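Local coordinates for molybdenum-binding-protein (Azotobacter vinelandii, PDB 1H9M) that binds molybdate in the cytoplasm as a three-chain assembly and probably serves in molybdenum homeostasis, at residues A[16-21]-A[27-32]; A[100-103]-A[109-112]. All blocks are in the same frame, centred on the assembly; numbering follows the deposited sequence.

Contact 1 (A[16-21]-A[27-32]); sequences VSALKE and EVDILL
CG1 lies anti to the backbone N in both Val16 (chi1 177°) and Val28 (chi1 -174°), and the two side chains meet at about a right angle, with Val28 CG1 3.9 Å from Val16 CG2. The other branch of Val28, CG2, is taken up by Leu19: with its CG also turned away from its own backbone N (chi1 169°), that leucine brings CD1 to 3.7 Å from Val28 CG2. Val28 is thus held between two apolar partners, one on each branch. The backbones run antiparallel, but not in even register. Two residues, Ser17 and Ala18, stand opposite the single Asp29, which makes this a classic beta bulge, and Asp29 O takes Ser17 N at 2.8 Å and, weakly, Ala18 N at 3.5 Å. Ser17 N approaches from above the carbonyl plane instead of along a lone pair. Beyond the bulge the ladder is regular: Asp29 N bonds Ala18 O at 2.8 Å, and Lys20 and Glu27 exchange a pair of bonds, Lys20 N to Glu27 O at 2.8 Å and Glu27 N to Lys20 O at the same length. Ala18, Lys20, Glu27 and Asp29 share one face, where the carboxylate of Glu27 forms a salt bridge with Arg81 and Lys20 NZ bonds Ala23 O of the second subunit. On the other face Val28 and Ile30 pack on Leu141 of strand 140-143. The hairpin of strands 10-21 and 25-32 lies inside a five-stranded antiparallel sheet, with 37-43 beside strand 25-32 and 57-62 beside strand 10-21.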
# COMPACT_ATOMS: atom_id res chain seq x y z
N VAL A 16 16.61 10.99 11.36
CA VAL A 16 16.06 10.03 12.31
C VAL A 16 16.06 10.67 13.70
O VAL A 16 17.11 11.18 14.14
CB VAL A 16 16.80 8.68 12.33
CG1 VAL A 16 16.20 7.80 13.41
CG2 VAL A 16 16.71 7.98 10.98
N SER A 17 14.92 10.68 14.38
CA SER A 17 14.93 11.20 15.75
C SER A 17 14.88 10.08 16.76
O SER A 17 15.27 10.22 17.94
CB SER A 17 13.76 12.17 15.88
OG SER A 17 12.58 11.46 15.57
N ALA A 18 14.47 8.88 16.30
CA ALA A 18 14.47 7.73 17.20
C ALA A 18 14.18 6.47 16.40
O ALA A 18 13.52 6.60 15.36
CB ALA A 18 13.44 7.86 18.30
N LEU A 19 14.61 5.34 16.94
CA LEU A 19 14.44 4.05 16.32
C LEU A 19 14.02 3.06 17.41
O LEU A 19 14.63 3.09 18.50
CB LEU A 19 15.73 3.53 15.71
CG LEU A 19 15.93 2.13 15.22
CD1 LEU A 19 15.24 1.97 13.86
CD2 LEU A 19 17.36 1.61 15.07
N LYS A 20 13.06 2.22 17.06
CA LYS A 20 12.63 1.17 17.99
C LYS A 20 12.65 -0.14 17.19
O LYS A 20 11.94 -0.33 16.20
CB LYS A 20 11.24 1.35 18.63
CG LYS A 20 10.94 0.15 19.56
CD LYS A 20 9.63 0.21 20.31
CE LYS A 20 9.37 -1.14 21.03
NZ LYS A 20 8.08 -1.02 21.78
N GLU A 21 13.55 -1.01 17.66
CA GLU A 21 13.75 -2.27 16.99
C GLU A 21 12.80 -3.30 17.59
O GLU A 21 12.70 -3.48 18.78
CB GLU A 21 15.23 -2.75 17.13
CG GLU A 21 16.07 -1.72 16.31
CD GLU A 21 17.55 -2.07 16.33
OE1 GLU A 21 17.99 -3.13 16.82
OE2 GLU A 21 18.35 -1.25 15.84
N GLU A 27 10.43 0.48 14.01
CA GLU A 27 9.74 1.73 13.83
C GLU A 27 10.79 2.86 13.83
O GLU A 27 11.53 2.93 14.83
CB GLU A 27 8.73 1.99 14.95
CG GLU A 27 8.10 3.36 14.74
CD GLU A 27 7.09 3.74 15.79
OE1 GLU A 27 6.20 2.95 16.15
OE2 GLU A 27 7.23 4.90 16.26
N VAL A 28 10.72 3.70 12.82
CA VAL A 28 11.67 4.83 12.70
C VAL A 28 10.91 6.14 12.69
O VAL A 28 9.92 6.38 11.99
CB VAL A 28 12.46 4.68 11.38
CG1 VAL A 28 13.56 5.75 11.33
CG2 VAL A 28 13.03 3.29 11.15
N ASP A 29 11.28 6.99 13.68
CA ASP A 29 10.65 8.30 13.76
C ASP A 29 11.62 9.31 13.15
O ASP A 29 12.84 9.20 13.24
CB ASP A 29 10.31 8.67 15.21
CG ASP A 29 9.60 7.45 15.83
OD1 ASP A 29 8.67 6.95 15.15
OD2 ASP A 29 10.01 6.96 16.90
N ILE A 30 11.05 10.15 12.33
CA ILE A 30 11.84 11.07 11.52
C ILE A 30 11.36 12.48 11.70
O ILE A 30 10.19 12.82 11.70
CB ILE A 30 11.76 10.73 10.02
CG1 ILE A 30 12.47 9.32 9.81
CG2 ILE A 30 12.45 11.68 9.09
CD1 ILE A 30 11.64 8.75 8.67
N LEU A 31 12.37 13.41 11.81
CA LEU A 31 11.95 14.82 11.87
C LEU A 31 12.22 15.39 10.50
O LEU A 31 13.33 15.28 9.94
CB LEU A 31 12.79 15.54 12.94
CG LEU A 31 12.52 17.06 13.01
CD1 LEU A 31 11.17 17.32 13.64
CD2 LEU A 31 13.65 17.68 13.86
N LEU A 32 11.18 15.97 9.90
CA LEU A 32 11.32 16.51 8.57
C LEU A 32 11.96 17.89 8.64
O LEU A 32 11.90 18.57 9.64
CB LEU A 32 10.04 16.59 7.74
CG LEU A 32 9.43 15.16 7.58
CD1 LEU A 32 8.19 15.32 6.71
CD2 LEU A 32 10.44 14.23 6.94

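Contact 2 (A[100-103]-A[109-112]); sequences VTLA and EITS
The Glu109 carboxylate receives the methyl CG2 of Thr101 over one of its faces, displaced toward OE1 at a CG2-OE1 distance of 3.5 Å, while its other oxygen, OE2, forms a salt bridge with Lys89. Among the flat peptide groups, Ile110 O is met nearly head-on by Leu102 N at 2.8 Å, with a C=O...N angle of 165°, and Thr101 CA adds a CA-H...O contact to the same oxygen at 3.4 Å. Ile110 N returns a bond to Leu102 O, and Val100 and Ser112 pair in both directions at the far end, giving an antiparallel ladder without a break. Between these two hydrogen-bonded pairs stand Thr101 and Thr111, whose hydroxyls join OG1 to OG1 at 3.1 Å. Each threonine has OG1 anti to its carbonyl carbon (chi1 -64° and -61°), which turns both hydroxyls inward across the strand gap. Either may be the donor. A valine in place of Thr101 would probably leave the buried Thr111 OG1 without this hydroxyl mate. On the reverse face Leu102 and Ile110 run alongside one another in a common direction, with Leu102 CB 3.9 Å from Ile110 CG2. They pack on Leu69, Val88, Ala132 and Ile134, an apolar layer in keeping with the OB-like barrel of TOBE domains. The strand pair is therefore two-sided: a mainly apolar face turned into the domain, where Ser112 OG is satisfied by Val67 O, and a face on which a hydroxyl pair and a charged carboxylate are each matched by a polar partner.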
# COMPACT_ATOMS: atom_id res chain seq x y z
N VAL A 100 -3.59 15.26 -6.69
CA VAL A 100 -3.74 16.48 -5.85
C VAL A 100 -2.41 16.80 -5.20
O VAL A 100 -1.88 15.96 -4.46
CB VAL A 100 -4.80 16.26 -4.79
CG1 VAL A 100 -4.98 17.51 -3.90
CG2 VAL A 100 -6.17 15.93 -5.38
N THR A 101 -1.88 18.03 -5.38
CA THR A 101 -0.66 18.37 -4.61
C THR A 101 -1.02 19.40 -3.53
O THR A 101 -1.78 20.33 -3.82
CB THR A 101 0.36 18.97 -5.58
OG1 THR A 101 0.78 18.00 -6.57
CG2 THR A 101 1.64 19.47 -4.91
N LEU A 102 -0.52 19.17 -2.31
CA LEU A 102 -0.75 20.14 -1.21
C LEU A 102 0.61 20.80 -0.90
O LEU A 102 1.68 20.22 -1.05
CB LEU A 102 -1.13 19.47 0.10
CG LEU A 102 -2.24 18.45 0.16
CD1 LEU A 102 -2.51 18.02 1.60
CD2 LEU A 102 -3.56 18.92 -0.45
N ALA A 103 0.52 22.05 -0.46
CA ALA A 103 1.68 22.81 0.02
C ALA A 103 1.61 22.74 1.54
O ALA A 103 0.61 23.08 2.18
CB ALA A 103 1.59 24.24 -0.50
N GLU A 109 5.96 20.10 -0.43
CA GLU A 109 4.73 19.73 -1.14
C GLU A 109 4.44 18.23 -0.95
O GLU A 109 5.44 17.52 -0.92
CB GLU A 109 4.92 19.89 -2.65
CG GLU A 109 5.03 21.31 -3.18
CD GLU A 109 5.14 21.34 -4.69
OE1 GLU A 109 5.02 20.29 -5.36
OE2 GLU A 109 5.32 22.45 -5.23
N ILE A 110 3.18 17.80 -1.01
CA ILE A 110 2.96 16.33 -0.95
C ILE A 110 1.90 16.02 -1.99
O ILE A 110 1.00 16.84 -2.12
CB ILE A 110 2.51 15.81 0.43
CG1 ILE A 110 2.18 14.30 0.40
CG2 ILE A 110 1.31 16.55 0.93
CD1 ILE A 110 2.41 13.54 1.68
N THR A 111 2.08 14.97 -2.81
CA THR A 111 1.10 14.71 -3.84
C THR A 111 0.37 13.40 -3.47
O THR A 111 0.99 12.41 -3.08
CB THR A 111 1.86 14.54 -5.16
OG1 THR A 111 2.56 15.80 -5.42
CG2 THR A 111 0.96 14.22 -6.33
N SER A 112 -0.91 13.42 -3.76
CA SER A 112 -1.76 12.24 -3.48
C SER A 112 -2.53 11.90 -4.73
O SER A 112 -2.84 12.80 -5.57
CB SER A 112 -2.75 12.60 -2.34
OG SER A 112 -3.80 11.68 -2.33

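Contact 1 and contact 2 are each a beta hairpin, one in each of the two TOBE domains, and they follow in series along the chain, 16-32 closing before 100-112 opens. Their centres lie about 23 Å apart on opposite sides of the chain's centre, and their nearest atoms stay about 8 Å apart without touching. They belong to separate five-stranded antiparallel sheets, yet the sheets are interlaced in sequence: strand 140-143, near the chain's end, edges the sheet of contact 1, and strand 68-70 edges that of contact 2. Molybdate lies about 7 Å from the side chain of Glu27 and about 6 Å from that of Ser112, placing both hairpins near bound anions.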